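CELL WALL surface anchor family protein (Streptococcus pneumoniae, PDB 2X9Z) forms the repeating backbone subunit (RrgB) of the pneumococcal pilus, a surface fibre probably involved in adhesion. Local coordinates at residues Lys2-Lys7 and Asn14-Arg19; Thr40-Pro43 and Asn47-Thr50; Ala51-Arg56 and Val112-Ser117; Thr135-Tyr138 and Pro142-Gly145. The protein carries 1 engineered substitution. All coordinates share one frame; numbering follows the deposited sequence. Where two conformers were deposited one is given.

Contact 1: residues Lys2-Lys7 and Asn14-Arg19; sequences KPKIDK and NPDTPR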
loop_
_atom_site.group_PDB
_atom_site.type_symbol
_atom_site.label_atom_id
_atom_site.label_comp_id
_atom_site.label_asym_id
_atom_site.label_seq_id
_atom_site.Cartn_x
_atom_site.Cartn_y
_atom_site.Cartn_z
ATOM N N LYS A 2 7.398 -17.953 -0.102
ATOM C CA LYS A 2 6.996 -16.555 -0.098
ATOM C C LYS A 2 6.398 -16.128 1.236
ATOM O O LYS A 2 5.763 -16.922 1.929
ATOM C CB LYS A 2 5.981 -16.304 -1.212
ATOM C CG LYS A 2 6.555 -16.466 -2.612
ATOM C CD LYS A 2 5.529 -17.015 -3.594
ATOM C CE LYS A 2 4.271 -16.160 -3.657
ATOM N NZ LYS A 2 3.338 -16.426 -2.526
ATOM N N PRO A 3 6.601 -14.860 1.602
ATOM C CA PRO A 3 5.884 -14.329 2.763
ATOM C C PRO A 3 4.394 -14.217 2.438
ATOM O O PRO A 3 4.020 -14.237 1.261
ATOM C CB PRO A 3 6.525 -12.953 2.971
ATOM C CG PRO A 3 7.091 -12.559 1.640
ATOM C CD PRO A 3 7.349 -13.827 0.863
ATOM N N LYS A 4 3.559 -14.134 3.468
ATOM C CA LYS A 4 2.112 -14.015 3.293
ATOM C C LYS A 4 1.613 -12.848 4.119
ATOM O O LYS A 4 2.209 -12.515 5.136
ATOM C CB LYS A 4 1.416 -15.301 3.739
ATOM C CG LYS A 4 1.820 -16.535 2.936
ATOM C CD LYS A 4 1.009 -17.759 3.342
ATOM C CE LYS A 4 1.201 -18.096 4.809
ATOM N NZ LYS A 4 2.589 -18.527 5.116
ATOM N N ILE A 5 0.519 -12.230 3.691
ATOM C CA ILE A 5 0.012 -11.046 4.378
ATOM C C ILE A 5 -1.504 -10.971 4.354
ATOM O O ILE A 5 -2.142 -11.484 3.439
ATOM C CB ILE A 5 0.598 -9.755 3.753
ATOM C CG1 ILE A 5 0.308 -8.528 4.620
ATOM C CG2 ILE A 5 0.087 -9.564 2.331
ATOM C CD1 ILE A 5 1.154 -7.335 4.246
ATOM N N ASP A 6 -2.067 -10.344 5.378
ATOM C CA ASP A 6 -3.479 -10.021 5.368
ATOM C C ASP A 6 -3.682 -8.705 6.105
ATOM O O ASP A 6 -2.901 -8.350 6.998
ATOM C CB ASP A 6 -4.294 -11.124 6.033
ATOM C CG ASP A 6 -5.792 -10.937 5.836
ATOM O OD1 ASP A 6 -6.211 -10.434 4.764
ATOM O OD2 ASP A 6 -6.557 -11.291 6.755
ATOM N N LYS A 7 -4.718 -7.977 5.710
ATOM C CA LYS A 7 -5.098 -6.760 6.393
ATOM C C LYS A 7 -6.577 -6.816 6.724
ATOM O O LYS A 7 -7.396 -7.174 5.879
ATOM C CB LYS A 7 -4.829 -5.544 5.521
ATOM C CG LYS A 7 -5.251 -4.281 6.206
ATOM C CD LYS A 7 -5.104 -3.078 5.346
ATOM C CE LYS A 7 -5.431 -1.879 6.189
ATOM N NZ LYS A 7 -4.952 -0.661 5.545
ATOM N N ASN A 14 -5.743 -12.619 9.039
ATOM C CA ASN A 14 -5.311 -14.009 9.032
ATOM C C ASN A 14 -4.785 -14.367 7.645
ATOM O O ASN A 14 -5.566 -14.653 6.741
ATOM C CB ASN A 14 -6.492 -14.906 9.417
ATOM C CG ASN A 14 -6.094 -16.358 9.605
ATOM O OD1 ASN A 14 -5.158 -16.849 8.974
ATOM N ND2 ASN A 14 -6.826 -17.059 10.466
ATOM N N PRO A 15 -3.453 -14.347 7.470
ATOM C CA PRO A 15 -2.877 -14.578 6.138
ATOM C C PRO A 15 -3.180 -15.962 5.583
ATOM O O PRO A 15 -3.266 -16.111 4.367
ATOM C CB PRO A 15 -1.373 -14.447 6.376
ATOM C CG PRO A 15 -1.253 -13.595 7.582
ATOM C CD PRO A 15 -2.427 -13.945 8.452
ATOM N N ASP A 16 -3.322 -16.953 6.457
ATOM C CA ASP A 16 -3.604 -18.317 6.019
ATOM C C ASP A 16 -5.055 -18.461 5.577
ATOM O O ASP A 16 -5.357 -19.172 4.617
ATOM C CB ASP A 16 -3.297 -19.316 7.137
ATOM C CG ASP A 16 -1.812 -19.422 7.437
ATOM O OD1 ASP A 16 -1.010 -19.397 6.480
ATOM O OD2 ASP A 16 -1.446 -19.539 8.627
ATOM N N THR A 17 -5.950 -17.777 6.284
ATOM C CA THR A 17 -7.377 -17.867 6.017
ATOM C C THR A 17 -8.012 -16.493 6.154
ATOM O O THR A 17 -8.559 -16.160 7.207
ATOM C CB THR A 17 -8.062 -18.831 7.000
ATOM O OG1 THR A 17 -7.352 -20.076 7.023
ATOM C CG2 THR A 17 -9.513 -19.074 6.594
ATOM N N PRO A 18 -7.930 -15.678 5.094
ATOM C CA PRO A 18 -8.505 -14.332 5.177
ATOM C C PRO A 18 -10.011 -14.382 5.444
ATOM O O PRO A 18 -10.680 -15.358 5.095
ATOM C CB PRO A 18 -8.206 -13.737 3.799
ATOM C CG PRO A 18 -7.028 -14.506 3.300
ATOM C CD PRO A 18 -7.209 -15.899 3.829
ATOM N N ARG A 19 -10.532 -13.329 6.065
ATOM C CA ARG A 19 -11.921 -13.301 6.504
ATOM C C ARG A 19 -12.894 -13.426 5.336
ATOM O O ARG A 19 -12.849 -12.639 4.387
ATOM C CB ARG A 19 -12.197 -12.030 7.305
ATOM C CG ARG A 19 -13.613 -11.957 7.827
ATOM C CD ARG A 19 -13.767 -10.872 8.859
ATOM N NE ARG A 19 -13.397 -9.549 8.369
ATOM C CZ ARG A 19 -14.259 -8.653 7.897
ATOM N NH1 ARG A 19 -15.553 -8.950 7.819
ATOM N NH2 ARG A 19 -13.824 -7.459 7.501
HETATM O O HOH W 1 1.614 -20.439 7.547
HETATM O O HOH W 2 -9.149 -10.818 6.215
#
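K4 opens the contact with both ends of its side chain. At the base, its CB packs on P15 CB at 3.9 Å; farther out the chain bends at its last two torsions, which carries CE to 3.1 Å from D16 OD1. The ammonium group is only loosely paired here: K4 NZ stands 3.9 Å from D16 OD1, a long salt bridge helped by a weakly bound water, while its stronger partner is E109. A lysine suits this surface position because its first methylene packs on the proline while the outer chain carries the charge toward two acids. I5 sends its side chain to the other face of the strand and offers P15 mainly its backbone. D6 then supplies the directed bond. With CG anti to the backbone N (chi1 -170°), its carboxylate reaches over to the backbone of N14, and D6 OD2 accepts from N14 N at 2.8 Å with a nearly straight N-H (169°), through the anti lone pair. The same oxygen takes a proton from a water at 2.7 Å that accepts in turn from R19 N, while D6 OD1 pairs with K22, so this buried acid is well supplied with partners. The turn it holds is shaped by N14 OD1, which accepts from T17 N at 3.0 Å in an Asx motif. K7 turns away and is joined covalently through NZ to N132 on strand 130-139. Strand 4-9 is outermost in the five-stranded sheet, paired with strand 33-42, and loop 14-19 folds back over its outer face, P15 also touching V39.

Contact 2: residues Thr40-Pro43 and Asn47-Thr50; sequences TKIP and NYAT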
loop_
_atom_site.group_PDB
_atom_site.type_symbol
_atom_site.label_atom_id
_atom_site.label_comp_id
_atom_site.label_asym_id
_atom_site.label_seq_id
_atom_site.Cartn_x
_atom_site.Cartn_y
_atom_site.Cartn_z
ATOM N N THR A 40 1.723 -10.266 8.869
ATOM C CA THR A 40 2.617 -10.781 7.835
ATOM C C THR A 40 3.384 -11.980 8.364
ATOM O O THR A 40 3.913 -11.947 9.477
ATOM C CB THR A 40 3.620 -9.694 7.379
ATOM O OG1 THR A 40 2.895 -8.507 7.039
ATOM C CG2 THR A 40 4.413 -10.162 6.166
ATOM N N LYS A 41 3.425 -13.043 7.570
ATOM C CA LYS A 41 4.176 -14.238 7.913
ATOM C C LYS A 41 5.445 -14.273 7.079
ATOM O O LYS A 41 5.387 -14.300 5.852
ATOM C CB LYS A 41 3.353 -15.492 7.611
ATOM C CG LYS A 41 2.020 -15.559 8.313
ATOM C CD LYS A 41 2.167 -15.881 9.781
ATOM C CE LYS A 41 0.797 -16.049 10.427
ATOM N NZ LYS A 41 0.891 -16.351 11.885
ATOM N N ILE A 42 6.585 -14.276 7.753
ATOM C CA ILE A 42 7.875 -14.335 7.085
ATOM C C ILE A 42 8.421 -15.747 7.244
ATOM O O ILE A 42 8.443 -16.283 8.350
ATOM C CB ILE A 42 8.832 -13.280 7.681
ATOM C CG1 ILE A 42 8.295 -11.876 7.358
ATOM C CG2 ILE A 42 10.271 -13.468 7.178
ATOM C CD1 ILE A 42 9.122 -10.753 7.902
ATOM N N PRO A 43 8.830 -16.372 6.130
ATOM C CA PRO A 43 9.236 -17.782 6.162
ATOM C C PRO A 43 10.509 -18.017 6.983
ATOM O O PRO A 43 11.312 -17.104 7.185
ATOM C CB PRO A 43 9.495 -18.109 4.682
ATOM C CG PRO A 43 8.862 -17.014 3.906
ATOM C CD PRO A 43 8.921 -15.801 4.779
ATOM N N ASN A 47 16.375 -14.100 4.312
ATOM C CA ASN A 47 17.549 -13.237 4.291
ATOM C C ASN A 47 17.238 -11.915 3.593
ATOM O O ASN A 47 17.937 -11.502 2.667
ATOM C CB ASN A 47 18.733 -13.938 3.622
ATOM C CG ASN A 47 20.045 -13.233 3.884
ATOM O OD1 ASN A 47 20.235 -12.630 4.944
ATOM N ND2 ASN A 47 20.958 -13.301 2.922
ATOM N N TYR A 48 16.183 -11.247 4.046
ATOM C CA TYR A 48 15.744 -10.032 3.386
ATOM C C TYR A 48 16.676 -8.866 3.680
ATOM O O TYR A 48 17.121 -8.685 4.814
ATOM C CB TYR A 48 14.333 -9.655 3.828
ATOM C CG TYR A 48 13.250 -10.671 3.515
ATOM C CD1 TYR A 48 13.431 -11.650 2.543
ATOM C CD2 TYR A 48 12.029 -10.630 4.183
ATOM C CE1 TYR A 48 12.425 -12.571 2.263
ATOM C CE2 TYR A 48 11.025 -11.538 3.915
ATOM C CZ TYR A 48 11.220 -12.510 2.954
ATOM O OH TYR A 48 10.195 -13.408 2.699
ATOM N N ALA A 49 16.940 -8.067 2.652
ATOM C CA ALA A 49 17.625 -6.787 2.802
ATOM C C ALA A 49 16.628 -5.692 3.167
ATOM O O ALA A 49 17.005 -4.671 3.736
ATOM C CB ALA A 49 18.338 -6.418 1.503
ATOM N N THR A 50 15.361 -5.901 2.816
ATOM C CA THR A 50 14.302 -4.937 3.086
ATOM C C THR A 50 13.030 -5.667 3.486
ATOM O O THR A 50 12.659 -6.677 2.876
ATOM C CB THR A 50 14.003 -4.054 1.848
ATOM O OG1 THR A 50 15.172 -3.302 1.499
ATOM C CG2 THR A 50 12.835 -3.098 2.119
#
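I42 and P43 meet Y48 in a small packing contact without polar bonds, largely hydrocarbon apart from the phenol oxygen, at one end of the sandwich, where the chain leaves strand 33-42 and crosses to the opposite sheet. The backbones stand well apart, I42 CA and Y48 CA being 9.7 Å from each other, so the tyrosine must span the interval with its ring. Y48 suits this because it is long and flat and brings a hydroxyl to the far end. Its CG lies anti to its own carbonyl carbon (chi1 -61°), which directs the ring back toward the strand end. The branch methyl of I42 does the touching there: I42 CG2 lies 3.9 Å from Y48 CE2, meeting the ring obliquely while the two side chains run past one another in opposite senses. Beta branching makes this possible, since one arm, CG2, faces the tyrosine while the other, ending in CD1, reaches V112. P43 comes in across the end of the ring, roughly at right angles, with its CD 3.4 Å from Y48 OH. The rigid pyrrolidine, placed just where the strand stops, presents its CD and CG methylenes to the phenol oxygen. Around them P3 touches the tyrosine, Y138 meets its ring with the planes at about 50°, and the side chain of N104 accepts from Y48 N. A strand of one sheet, a short connection and a strand of the facing sheet, with side chains packed inside the bend, make a beta-arch, here closing one end of the pilin's beta-sandwich.

Contact 3: residues Ala51-Arg56 and Val112-Ser117; sequences ANWSDR and VKITYS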
loop_
_atom_site.group_PDB
_atom_site.type_symbol
_atom_site.label_atom_id
_atom_site.label_comp_id
_atom_site.label_asym_id
_atom_site.label_seq_id
_atom_site.Cartn_x
_atom_site.Cartn_y
_atom_site.Cartn_z
ATOM N N ALA A 51 12.387 -5.153 4.530
ATOM C CA ALA A 51 11.047 -5.558 4.922
ATOM C C ALA A 51 10.305 -4.270 5.255
ATOM O O ALA A 51 10.461 -3.716 6.343
ATOM C CB ALA A 51 11.086 -6.491 6.116
ATOM N N ASN A 52 9.516 -3.798 4.292
ATOM C CA ASN A 52 8.851 -2.502 4.371
ATOM C C ASN A 52 7.341 -2.642 4.185
ATOM O O ASN A 52 6.896 -3.331 3.261
ATOM C CB ASN A 52 9.426 -1.592 3.280
ATOM C CG ASN A 52 8.775 -0.220 3.242
ATOM O OD1 ASN A 52 9.065 0.642 4.074
ATOM N ND2 ASN A 52 7.902 -0.002 2.255
ATOM N N TRP A 53 6.568 -1.981 5.042
ATOM C CA TRP A 53 5.118 -1.928 4.886
ATOM C C TRP A 53 4.709 -0.489 4.595
ATOM O O TRP A 53 5.164 0.439 5.255
ATOM C CB TRP A 53 4.391 -2.407 6.148
ATOM C CG TRP A 53 4.591 -3.862 6.459
ATOM C CD1 TRP A 53 3.755 -4.900 6.121
ATOM C CD2 TRP A 53 5.698 -4.448 7.162
ATOM N NE1 TRP A 53 4.273 -6.087 6.581
ATOM C CE2 TRP A 53 5.463 -5.839 7.219
ATOM C CE3 TRP A 53 6.861 -3.933 7.748
ATOM C CZ2 TRP A 53 6.345 -6.721 7.841
ATOM C CZ3 TRP A 53 7.736 -4.812 8.365
ATOM C CH2 TRP A 53 7.471 -6.192 8.406
ATOM N N SER A 54 3.826 -0.313 3.625
ATOM C CA SER A 54 3.393 1.007 3.210
ATOM C C SER A 54 1.862 0.977 3.168
ATOM O O SER A 54 1.273 0.080 2.570
ATOM C CB SER A 54 3.990 1.322 1.833
ATOM O OG SER A 54 3.650 2.619 1.378
ATOM N N ASP A 55 1.225 1.961 3.796
ATOM C CA ASP A 55 -0.223 1.966 3.961
ATOM C C ASP A 55 -0.785 3.363 3.678
ATOM O O ASP A 55 -0.311 4.352 4.228
ATOM C CB ASP A 55 -0.529 1.538 5.398
ATOM C CG ASP A 55 -1.981 1.196 5.634
ATOM O OD1 ASP A 55 -2.868 1.508 4.808
ATOM O OD2 ASP A 55 -2.227 0.602 6.705
ATOM N N ARG A 56 -1.794 3.450 2.815
ATOM C CA ARG A 56 -2.494 4.715 2.585
ATOM C C ARG A 56 -3.986 4.464 2.594
ATOM O O ARG A 56 -4.434 3.352 2.320
ATOM C CB ARG A 56 -2.086 5.349 1.255
ATOM C CG ARG A 56 -0.626 5.774 1.173
ATOM C CD ARG A 56 -0.335 6.956 2.109
ATOM N NE ARG A 56 1.024 7.494 1.953
ATOM C CZ ARG A 56 2.120 6.945 2.469
ATOM N NH1 ARG A 56 2.038 5.821 3.163
ATOM N NH2 ARG A 56 3.303 7.517 2.277
ATOM N N VAL A 112 4.742 -10.933 11.948
ATOM C CA VAL A 112 4.791 -9.506 12.249
ATOM C C VAL A 112 3.366 -8.981 12.289
ATOM O O VAL A 112 2.586 -9.263 11.387
ATOM C CB VAL A 112 5.585 -8.711 11.185
ATOM C CG1 VAL A 112 5.696 -7.245 11.595
ATOM C CG2 VAL A 112 6.968 -9.311 10.988
ATOM N N LYS A 113 3.025 -8.236 13.334
ATOM C CA LYS A 113 1.714 -7.611 13.418
ATOM C C LYS A 113 1.869 -6.110 13.633
ATOM O O LYS A 113 2.596 -5.660 14.525
ATOM C CB LYS A 113 0.901 -8.226 14.561
ATOM C CG LYS A 113 -0.495 -7.634 14.735
ATOM C CD LYS A 113 -1.265 -8.425 15.786
ATOM C CE LYS A 113 -2.574 -7.771 16.160
ATOM N NZ LYS A 113 -3.236 -8.550 17.238
ATOM N N ILE A 114 1.191 -5.340 12.795
ATOM C CA ILE A 114 1.189 -3.890 12.893
ATOM C C ILE A 114 -0.246 -3.462 13.157
ATOM O O ILE A 114 -1.163 -3.850 12.428
ATOM C CB ILE A 114 1.673 -3.238 11.588
ATOM C CG1 ILE A 114 3.098 -3.692 11.270
ATOM C CG2 ILE A 114 1.579 -1.705 11.677
ATOM C CD1 ILE A 114 3.555 -3.306 9.870
ATOM N N THR A 115 -0.456 -2.690 14.216
ATOM C CA THR A 115 -1.796 -2.213 14.543
ATOM C C THR A 115 -1.816 -0.693 14.551
ATOM O O THR A 115 -0.795 -0.041 14.804
ATOM C CB THR A 115 -2.284 -2.750 15.904
ATOM O OG1 THR A 115 -1.436 -2.260 16.948
ATOM C CG2 THR A 115 -2.260 -4.267 15.934
ATOM N N TYR A 116 -2.988 -0.131 14.275
ATOM C CA TYR A 116 -3.180 1.321 14.276
ATOM C C TYR A 116 -4.667 1.600 14.150
ATOM O O TYR A 116 -5.458 0.684 13.943
ATOM C CB TYR A 116 -2.432 1.977 13.110
ATOM C CG TYR A 116 -3.006 1.639 11.755
ATOM C CD1 TYR A 116 -3.986 2.446 11.171
ATOM C CD2 TYR A 116 -2.585 0.512 11.061
ATOM C CE1 TYR A 116 -4.529 2.145 9.925
ATOM C CE2 TYR A 116 -3.116 0.200 9.810
ATOM C CZ TYR A 116 -4.090 1.020 9.254
ATOM O OH TYR A 116 -4.617 0.718 8.026
ATOM N N SER A 117 -5.046 2.860 14.271
ATOM C CA SER A 117 -6.445 3.205 14.067
ATOM C C SER A 117 -6.605 4.377 13.113
ATOM O O SER A 117 -5.639 5.097 12.813
ATOM C CB SER A 117 -7.146 3.485 15.396
ATOM O OG SER A 117 -6.596 4.620 16.037
#
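Both carboxylate oxygens of D55 have partners: K7 NZ is hydrogen-bonded to D55 OD1, and Y116 OH lies 2.7 Å from D55 OD2 in a short but weak and not fully settled hydrogen bond. The aspartate and the tyrosine approach from opposing sheets, and the carboxylate stands nearly perpendicular to the ring plane. Y116 places CG between its backbone N and carbonyl carbon (chi1 68°), the crowded position for a first torsion, and this turns the phenol into the space between the sheets with D55 OD2 only 3.2 Å from Y116 CZ. D55 and Y116 thus lie beside the Lys-Asn isopeptide bond of K7. Such domains commonly have an Asp or Glu beside the bond that is thought to promote its formation, and the place of D55 is consistent with that. Both strands belong to a beta-sandwich, one in each sheet; their axes pass 10.7 Å apart and cross at -27°, a spacing filled by large side chains. W53 does most of the filling. I114 CD1 sits over one face of the indole, 3.8 Å from the centroid of the five-membered ring and 22° off its normal, a CH-pi contact in which the methyl is 3.6 Å from W53 CG. A long, slender isoleucine arm suits that approach. V112, with a shorter side chain, meets the six-membered part obliquely, V112 CG1 being 3.8 Å from W53 CH2. The buried indole N-H is satisfied by T40, whose OG1 accepts from W53 NE1, while the F136 ring also meets the indole.

Contact 4: residues Thr135-Tyr138 and Pro142-Gly145; sequences TFNY and PDHG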
loop_
_atom_site.group_PDB
_atom_site.type_symbol
_atom_site.label_atom_id
_atom_site.label_comp_id
_atom_site.label_asym_id
_atom_site.label_seq_id
_atom_site.Cartn_x
_atom_site.Cartn_y
_atom_site.Cartn_z
ATOM N N THR A 135 1.114 -2.326 0.865
ATOM C CA THR A 135 2.056 -3.241 0.247
ATOM C C THR A 135 3.081 -3.680 1.261
ATOM O O THR A 135 3.442 -2.927 2.176
ATOM C CB THR A 135 2.827 -2.636 -0.965
ATOM O OG1 THR A 135 3.523 -1.437 -0.576
ATOM C CG2 THR A 135 1.897 -2.351 -2.126
ATOM N N PHE A 136 3.544 -4.913 1.092
ATOM C CA PHE A 136 4.758 -5.381 1.740
ATOM C C PHE A 136 5.817 -5.456 0.654
ATOM O O PHE A 136 5.716 -6.271 -0.270
ATOM C CB PHE A 136 4.558 -6.745 2.404
ATOM C CG PHE A 136 5.782 -7.268 3.105
ATOM C CD1 PHE A 136 6.410 -6.515 4.091
ATOM C CD2 PHE A 136 6.307 -8.513 2.781
ATOM C CE1 PHE A 136 7.536 -6.990 4.742
ATOM C CE2 PHE A 136 7.434 -8.996 3.435
ATOM C CZ PHE A 136 8.045 -8.233 4.414
ATOM N N ASN A 137 6.797 -4.565 0.750
ATOM C CA ASN A 137 7.885 -4.476 -0.214
ATOM C C ASN A 137 9.113 -5.094 0.404
ATOM O O ASN A 137 9.595 -4.631 1.439
ATOM C CB ASN A 137 8.138 -3.019 -0.575
ATOM C CG ASN A 137 6.873 -2.330 -1.030
ATOM O OD1 ASN A 137 6.486 -2.413 -2.213
ATOM N ND2 ASN A 137 6.192 -1.673 -0.097
ATOM N N TYR A 138 9.600 -6.159 -0.217
ATOM C CA TYR A 138 10.651 -6.965 0.386
ATOM C C TYR A 138 11.566 -7.552 -0.682
ATOM O O TYR A 138 11.257 -7.519 -1.873
ATOM C CB TYR A 138 10.020 -8.106 1.200
ATOM C CG TYR A 138 9.507 -9.236 0.332
ATOM C CD1 TYR A 138 8.294 -9.134 -0.345
ATOM C CD2 TYR A 138 10.238 -10.410 0.188
ATOM C CE1 TYR A 138 7.829 -10.169 -1.146
ATOM C CE2 TYR A 138 9.783 -11.448 -0.610
ATOM C CZ TYR A 138 8.580 -11.324 -1.277
ATOM O OH TYR A 138 8.129 -12.367 -2.064
ATOM N N PRO A 142 18.077 -4.498 -1.524
ATOM C CA PRO A 142 17.304 -3.365 -1.002
ATOM C C PRO A 142 16.112 -3.078 -1.913
ATOM O O PRO A 142 16.261 -3.103 -3.137
ATOM C CB PRO A 142 18.322 -2.214 -1.032
ATOM C CG PRO A 142 19.656 -2.896 -0.910
ATOM C CD PRO A 142 19.508 -4.181 -1.680
ATOM N N ASP A 143 14.942 -2.844 -1.329
ATOM C CA ASP A 143 13.762 -2.532 -2.125
ATOM C C ASP A 143 13.253 -1.117 -1.871
ATOM O O ASP A 143 13.147 -0.680 -0.720
ATOM C CB ASP A 143 12.641 -3.533 -1.876
ATOM C CG ASP A 143 11.644 -3.549 -3.018
ATOM O OD1 ASP A 143 11.922 -4.236 -4.031
ATOM O OD2 ASP A 143 10.607 -2.851 -2.918
ATOM N N HIS A 144 12.903 -0.428 -2.951
ATOM C CA HIS A 144 12.467 0.966 -2.902
ATOM C C HIS A 144 10.978 1.145 -3.188
ATOM O O HIS A 144 10.501 2.273 -3.299
ATOM C CB HIS A 144 13.276 1.802 -3.894
ATOM C CG HIS A 144 14.746 1.807 -3.617
ATOM N ND1 HIS A 144 15.617 0.895 -4.175
ATOM C CD2 HIS A 144 15.495 2.615 -2.832
ATOM C CE1 HIS A 144 16.841 1.144 -3.746
ATOM N NE2 HIS A 144 16.794 2.181 -2.929
ATOM N N GLY A 145 10.248 0.041 -3.295
ATOM C CA GLY A 145 8.821 0.107 -3.571
ATOM C C GLY A 145 7.963 0.476 -2.374
ATOM O O GLY A 145 8.383 0.371 -1.219
#
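N137 brings the end of its side chain unusually close to the glycine peptide of G145: N137 CG is 3.1 Å from G145 O and 3.3 Å from G145 C. Glycine suits the place, since a CB at this position would point toward the strand. N137 has its CG anti to its own carbonyl carbon (chi1 -53°), which tips the side chain toward the loop. D143 approaches the base of the same side chain, its OD2 lying 3.4 Å from N137 CB. That oxygen also accepts from G145 N at 2.9 Å, from above the carboxylate plane (N-H angle 152°), making an Asx turn that bends the chain and delivers the glycine to the asparagine. A short acid is right for this, reaching the N-H two residues on. Its other oxygen, D143 OD1, is taken by S226 and N247, and D143 N donates to T50 OG1. H144 points away from the strand and stacks on W243. Strand 130-139 pairs with strand 50-57 in the six-stranded sheet, and the loop 142-145 runs back beside it toward the separate sheet that holds strands 226-229 and 237-243.

Contact 3 is the core of the set, lying between the two sheets of the sandwich; contact 2 closes an end of the same interior, contact 4 lies buried at the junction with the four-stranded sheet, and contact 1 is at the surface. Charge and water dominate contact 1, mostly hydrocarbon packing contact 2, side chain against backbone contact 4, while contact 3 joins aromatic and aliphatic packing to a buried polar group. Strands 4-9, 33-42 and 110-120 are successive neighbours, joining contacts 1, 2 and 3, and strands 50-57 and 130-139 pair between contacts 3 and 4. K7 of contact 1 reaches into contact 3, and contacts 2 and 4 lie side by side where loops 47-50 and 142-145 meet.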